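Local coordinates for Serine/threonine-protein kinase Tel1 (Chaetomium thermophilum, PDB 6SKY) that probably acts as a DNA damage sensor, using ATP to phosphorylate serine or threonine followed by glutamine and so switch on checkpoint signalling, at residues V1440-P1445 / A1482-F1487; M1433-L1438 / G1453-L1458. One frame throughout, in Å; residues are numbered along the deposited sequence.

Interaction 1 of 2, residues V1440-P1445 / A1482-F1487; sequences VFVVDP and ADLRVF
Val1442 meets Leu1484 through two methyl groups, with CG1 of the valine 3.9 Å from CD2 of the leucine. Both residues are buried. Val1442 lies within a type I beta turn from Phe1441 to Asp1444, closed by the bond from Asp1444 N to Phe1441 O. The turn carries Val1443 against helix 1470-1487. Val1443 CG1 sits beside its own backbone N (chi1 -63°) and touches Asp1483 twice, lying 3.6 Å from both its O and its CB. That carbonyl oxygen already accepts the helix bond from Phe1487 N. Val1443 CA lies 4.2 Å above the plane of the Phe1487 ring, offset toward the rim, and Val1442 O lies over the same face. The Val1443 carbonyl oxygen is 3.9 Å from Phe1487 CD1. Asp1444 points away from the helix at its CB, but Pro1445 returns to the ring, with its CG 4.3 Å from Phe1487 CE1. With an alanine at Phe1487 the ring is lost, which would probably open a gap beside the Val1443 backbone and leave Pro1445 without this apolar neighbour. The contact thus joins the turn after helix 1429-1441 to the C-terminal turn of helix 1470-1487. Val1442 also packs on Ala1451 and Leu1452 of helix 1448-1461, while Leu1484 reaches Phe1511 and Phe1487 reaches Ala1508, both of helix 1502-1521.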
loop_
_atom_site.group_PDB
_atom_site.type_symbol
_atom_site.label_atom_id
_atom_site.label_comp_id
_atom_site.label_asym_id
_atom_site.label_seq_id
_atom_site.Cartn_x
_atom_site.Cartn_y
_atom_site.Cartn_z
ATOM N N VAL A 1440 -33.721 67.630 2.851
ATOM C CA VAL A 1440 -34.859 66.962 3.472
ATOM C C VAL A 1440 -36.163 67.631 3.067
ATOM O O VAL A 1440 -37.143 66.960 2.728
ATOM C CB VAL A 1440 -34.697 66.944 5.000
ATOM C CG1 VAL A 1440 -35.981 66.481 5.658
ATOM C CG2 VAL A 1440 -33.535 66.055 5.396
ATOM N N PHE A 1441 -36.200 68.964 3.106
ATOM C CA PHE A 1441 -37.415 69.683 2.750
ATOM C C PHE A 1441 -37.659 69.693 1.252
ATOM O O PHE A 1441 -38.802 69.879 0.827
ATOM C CB PHE A 1441 -37.349 71.115 3.268
ATOM C CG PHE A 1441 -37.037 71.209 4.724
ATOM C CD1 PHE A 1441 -37.960 70.804 5.668
ATOM C CD2 PHE A 1441 -35.820 71.701 5.153
ATOM C CE1 PHE A 1441 -37.673 70.886 7.012
ATOM C CE2 PHE A 1441 -35.530 71.787 6.494
ATOM C CZ PHE A 1441 -36.458 71.380 7.425
ATOM N N VAL A 1442 -36.613 69.499 0.447
ATOM C CA VAL A 1442 -36.777 69.536 -1.004
ATOM C C VAL A 1442 -37.789 68.500 -1.478
ATOM O O VAL A 1442 -38.482 68.710 -2.480
ATOM C CB VAL A 1442 -35.403 69.354 -1.677
ATOM C CG1 VAL A 1442 -35.549 68.989 -3.132
ATOM C CG2 VAL A 1442 -34.596 70.624 -1.542
ATOM N N VAL A 1443 -37.929 67.391 -0.759
ATOM C CA VAL A 1443 -38.814 66.314 -1.191
ATOM C C VAL A 1443 -40.058 66.266 -0.315
ATOM O O VAL A 1443 -40.644 65.199 -0.107
ATOM C CB VAL A 1443 -38.083 64.960 -1.187
ATOM C CG1 VAL A 1443 -36.947 64.987 -2.176
ATOM C CG2 VAL A 1443 -37.562 64.641 0.198
ATOM N N ASP A 1444 -40.466 67.415 0.212
ATOM C CA ASP A 1444 -41.690 67.512 0.989
ATOM C C ASP A 1444 -42.767 68.180 0.148
ATOM O O ASP A 1444 -42.528 69.282 -0.364
ATOM C CB ASP A 1444 -41.444 68.309 2.266
ATOM C CG ASP A 1444 -42.613 68.261 3.213
ATOM O OD1 ASP A 1444 -43.405 67.301 3.133
ATOM O OD2 ASP A 1444 -42.746 69.189 4.037
ATOM N N PRO A 1445 -43.945 67.574 -0.040
ATOM C CA PRO A 1445 -44.979 68.221 -0.866
ATOM C C PRO A 1445 -45.345 69.621 -0.407
ATOM O O PRO A 1445 -45.670 70.474 -1.244
ATOM C CB PRO A 1445 -46.165 67.257 -0.746
ATOM C CG PRO A 1445 -45.537 65.942 -0.504
ATOM C CD PRO A 1445 -44.341 66.214 0.362
ATOM N N ALA A 1482 -31.580 61.265 -6.906
ATOM C CA ALA A 1482 -32.358 60.093 -6.528
ATOM C C ALA A 1482 -33.645 60.489 -5.814
ATOM O O ALA A 1482 -34.733 60.006 -6.154
ATOM C CB ALA A 1482 -31.514 59.175 -5.648
ATOM N N ASP A 1483 -33.543 61.373 -4.819
ATOM C CA ASP A 1483 -34.736 61.756 -4.072
ATOM C C ASP A 1483 -35.714 62.548 -4.927
ATOM O O ASP A 1483 -36.926 62.455 -4.717
ATOM C CB ASP A 1483 -34.356 62.551 -2.827
ATOM C CG ASP A 1483 -34.029 61.660 -1.646
ATOM O OD1 ASP A 1483 -33.988 60.427 -1.829
ATOM O OD2 ASP A 1483 -33.821 62.189 -0.534
ATOM N N LEU A 1484 -35.222 63.318 -5.896
ATOM C CA LEU A 1484 -36.129 64.003 -6.810
ATOM C C LEU A 1484 -36.842 63.009 -7.714
ATOM O O LEU A 1484 -38.069 63.053 -7.850
ATOM C CB LEU A 1484 -35.369 65.033 -7.640
ATOM C CG LEU A 1484 -35.024 66.311 -6.886
ATOM C CD1 LEU A 1484 -34.255 67.263 -7.776
ATOM C CD2 LEU A 1484 -36.285 66.958 -6.352
ATOM N N ARG A 1485 -36.090 62.099 -8.338
ATOM C CA ARG A 1485 -36.703 61.099 -9.200
ATOM C C ARG A 1485 -37.744 60.280 -8.454
ATOM O O ARG A 1485 -38.741 59.860 -9.047
ATOM C CB ARG A 1485 -35.634 60.186 -9.792
ATOM C CG ARG A 1485 -36.178 59.162 -10.763
ATOM C CD ARG A 1485 -36.866 59.835 -11.935
ATOM N NE ARG A 1485 -35.910 60.438 -12.856
ATOM C CZ ARG A 1485 -36.247 61.251 -13.850
ATOM N NH1 ARG A 1485 -37.517 61.569 -14.044
ATOM N NH2 ARG A 1485 -35.314 61.753 -14.645
ATOM N N VAL A 1486 -37.539 60.046 -7.158
ATOM C CA VAL A 1486 -38.586 59.396 -6.374
ATOM C C VAL A 1486 -39.738 60.361 -6.123
ATOM O O VAL A 1486 -40.909 59.966 -6.129
ATOM C CB VAL A 1486 -38.012 58.843 -5.058
ATOM C CG1 VAL A 1486 -39.119 58.304 -4.176
ATOM C CG2 VAL A 1486 -37.005 57.754 -5.343
ATOM N N PHE A 1487 -39.430 61.642 -5.918
ATOM C CA PHE A 1487 -40.463 62.627 -5.614
ATOM C C PHE A 1487 -41.346 62.920 -6.818
ATOM O O PHE A 1487 -42.519 63.269 -6.655
ATOM C CB PHE A 1487 -39.808 63.912 -5.106
ATOM C CG PHE A 1487 -40.770 65.038 -4.864
ATOM C CD1 PHE A 1487 -41.738 64.944 -3.884
ATOM C CD2 PHE A 1487 -40.683 66.205 -5.599
ATOM C CE1 PHE A 1487 -42.610 65.983 -3.656
ATOM C CE2 PHE A 1487 -41.556 67.249 -5.375
ATOM C CZ PHE A 1487 -42.519 67.137 -4.403
#

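Interaction 2 of 2, residues M1433-L1438 / G1453-L1458; sequences MLLHSL and GITQYL
Met1433 O, in the helix whose Leu1434, Leu1435 and Leu1438 meet Leu1458 of the second helix in an antiparallel hairpin of the alpha solenoid, is gripped by two donors. Ser1437 OG bonds to it at 2.6 Å and Ser1437 N at 2.9 Å, from opposite faces of the carbonyl plane. These bonds lie away from the apolar interface. The axes of the short segments approach to 10.2 Å, with 151° between their directions. Leu1458 is central. Its CB meets Leu1435 CD2 at 3.8 Å, the two side chains lying alongside but running opposite ways. Its CD1 touches Leu1434 CB at 4.0 Å and also reaches the end of Leu1438. Leu1435 CD2 further touches Thr1455 CG2, the methyl lying anti to the threonine N. The hydroxyl, Thr1455 OG1, is hydrogen-bonded to Ala1451 O one turn back in its own helix. Both Leu1435 and Thr1455 are buried, and both also pack on Tyr1476 of helix 1470-1487. Leu1438 and Ile1454 meet nearly perpendicular, and there Leu1438 CD1 comes to 3.6 Å from Ile1454 CG2.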
loop_
_atom_site.group_PDB
_atom_site.type_symbol
_atom_site.label_atom_id
_atom_site.label_comp_id
_atom_site.label_asym_id
_atom_site.label_seq_id
_atom_site.Cartn_x
_atom_site.Cartn_y
_atom_site.Cartn_z
ATOM N N MET A 1433 -23.336 72.057 4.930
ATOM C CA MET A 1433 -24.350 71.793 5.940
ATOM C C MET A 1433 -25.724 72.242 5.468
ATOM O O MET A 1433 -26.711 71.511 5.609
ATOM C CB MET A 1433 -23.983 72.491 7.242
ATOM C CG MET A 1433 -25.100 72.476 8.249
ATOM S SD MET A 1433 -25.351 74.056 9.052
ATOM C CE MET A 1433 -26.893 73.740 9.892
ATOM N N LEU A 1434 -25.806 73.442 4.890
ATOM C CA LEU A 1434 -27.094 73.971 4.458
ATOM C C LEU A 1434 -27.682 73.137 3.332
ATOM O O LEU A 1434 -28.873 72.809 3.350
ATOM C CB LEU A 1434 -26.942 75.428 4.028
ATOM C CG LEU A 1434 -26.876 76.442 5.164
ATOM C CD1 LEU A 1434 -26.537 77.811 4.636
ATOM C CD2 LEU A 1434 -28.196 76.468 5.900
ATOM N N LEU A 1435 -26.867 72.793 2.335
ATOM C CA LEU A 1435 -27.357 71.950 1.252
ATOM C C LEU A 1435 -27.864 70.617 1.785
ATOM O O LEU A 1435 -29.000 70.207 1.506
ATOM C CB LEU A 1435 -26.254 71.735 0.221
ATOM C CG LEU A 1435 -25.820 72.954 -0.587
ATOM C CD1 LEU A 1435 -24.666 72.612 -1.494
ATOM C CD2 LEU A 1435 -26.976 73.472 -1.394
ATOM N N HIS A 1436 -27.027 69.927 2.562
ATOM C CA HIS A 1436 -27.378 68.610 3.067
ATOM C C HIS A 1436 -28.571 68.650 4.007
ATOM O O HIS A 1436 -29.243 67.630 4.175
ATOM C CB HIS A 1436 -26.163 68.003 3.761
ATOM C CG HIS A 1436 -26.391 66.630 4.308
ATOM N ND1 HIS A 1436 -26.829 66.405 5.595
ATOM C CD2 HIS A 1436 -26.223 65.409 3.749
ATOM C CE1 HIS A 1436 -26.931 65.104 5.802
ATOM N NE2 HIS A 1436 -26.570 64.479 4.698
ATOM N N SER A 1437 -28.858 69.796 4.620
ATOM C CA SER A 1437 -30.012 69.885 5.503
ATOM C C SER A 1437 -31.291 70.244 4.760
ATOM O O SER A 1437 -32.367 69.752 5.114
ATOM C CB SER A 1437 -29.749 70.911 6.602
ATOM O OG SER A 1437 -28.519 70.647 7.246
ATOM N N LEU A 1438 -31.205 71.101 3.743
ATOM C CA LEU A 1438 -32.384 71.431 2.951
ATOM C C LEU A 1438 -32.810 70.282 2.055
ATOM O O LEU A 1438 -33.969 70.253 1.616
ATOM C CB LEU A 1438 -32.119 72.667 2.099
ATOM C CG LEU A 1438 -31.877 73.957 2.865
ATOM C CD1 LEU A 1438 -31.340 75.019 1.936
ATOM C CD2 LEU A 1438 -33.157 74.407 3.525
ATOM N N GLY A 1453 -35.810 76.958 -3.989
ATOM C CA GLY A 1453 -35.238 78.261 -4.282
ATOM C C GLY A 1453 -33.928 78.488 -3.553
ATOM O O GLY A 1453 -32.943 78.946 -4.145
ATOM N N ILE A 1454 -33.894 78.164 -2.258
ATOM C CA ILE A 1454 -32.656 78.331 -1.502
ATOM C C ILE A 1454 -31.562 77.433 -2.065
ATOM O O ILE A 1454 -30.391 77.823 -2.132
ATOM C CB ILE A 1454 -32.886 78.062 -0.006
ATOM C CG1 ILE A 1454 -34.045 78.895 0.525
ATOM C CG2 ILE A 1454 -31.655 78.427 0.773
ATOM C CD1 ILE A 1454 -34.375 78.603 1.961
ATOM N N THR A 1455 -31.928 76.224 -2.497
ATOM C CA THR A 1455 -30.946 75.298 -3.044
ATOM C C THR A 1455 -30.391 75.804 -4.366
ATOM O O THR A 1455 -29.180 75.741 -4.605
ATOM C CB THR A 1455 -31.574 73.923 -3.227
ATOM O OG1 THR A 1455 -32.245 73.542 -2.023
ATOM C CG2 THR A 1455 -30.514 72.907 -3.542
ATOM N N GLN A 1456 -31.270 76.287 -5.250
ATOM C CA GLN A 1456 -30.809 76.904 -6.487
ATOM C C GLN A 1456 -29.843 78.036 -6.194
ATOM O O GLN A 1456 -28.767 78.122 -6.797
ATOM C CB GLN A 1456 -31.990 77.429 -7.296
ATOM C CG GLN A 1456 -32.875 76.380 -7.910
ATOM C CD GLN A 1456 -33.553 76.885 -9.163
ATOM O OE1 GLN A 1456 -32.978 77.669 -9.915
ATOM N NE2 GLN A 1456 -34.782 76.440 -9.396
ATOM N N TYR A 1457 -30.210 78.916 -5.260
ATOM C CA TYR A 1457 -29.359 80.060 -4.966
ATOM C C TYR A 1457 -28.001 79.620 -4.450
ATOM O O TYR A 1457 -26.969 80.149 -4.874
ATOM C CB TYR A 1457 -30.032 80.985 -3.956
ATOM C CG TYR A 1457 -29.139 82.126 -3.528
ATOM C CD1 TYR A 1457 -28.978 83.244 -4.330
ATOM C CD2 TYR A 1457 -28.448 82.078 -2.330
ATOM C CE1 TYR A 1457 -28.156 84.282 -3.948
ATOM C CE2 TYR A 1457 -27.624 83.111 -1.942
ATOM C CZ TYR A 1457 -27.482 84.208 -2.752
ATOM O OH TYR A 1457 -26.660 85.235 -2.359
ATOM N N LEU A 1458 -27.981 78.652 -3.533
ATOM C CA LEU A 1458 -26.722 78.216 -2.939
ATOM C C LEU A 1458 -25.831 77.539 -3.970
ATOM O O LEU A 1458 -24.633 77.827 -4.046
ATOM C CB LEU A 1458 -26.992 77.287 -1.761
ATOM C CG LEU A 1458 -27.588 77.971 -0.536
ATOM C CD1 LEU A 1458 -28.048 76.946 0.472
ATOM C CD2 LEU A 1458 -26.566 78.897 0.076
#

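How the interactions relate
Both contacts use helix 1429-1441: interaction 2 its middle, interaction 1 its end and the turn after it. Their centres are 13 Å apart. Their segments alternate along the chain. Interaction 2 pairs this helix with helix 1448-1461; interaction 1 ties the turn that follows it to helix 1470-1487. They touch directly where Val1442 CG2 packs 3.8 Å from Thr1455 OG1. Helices 1429-1441, 1448-1461 and 1470-1487 are thereby joined side by side. Both contacts lie far out in the chain, with centres about 49 and 51 Å from its centre. They are away from the kinase site, where the ATP analogue and magnesium bind.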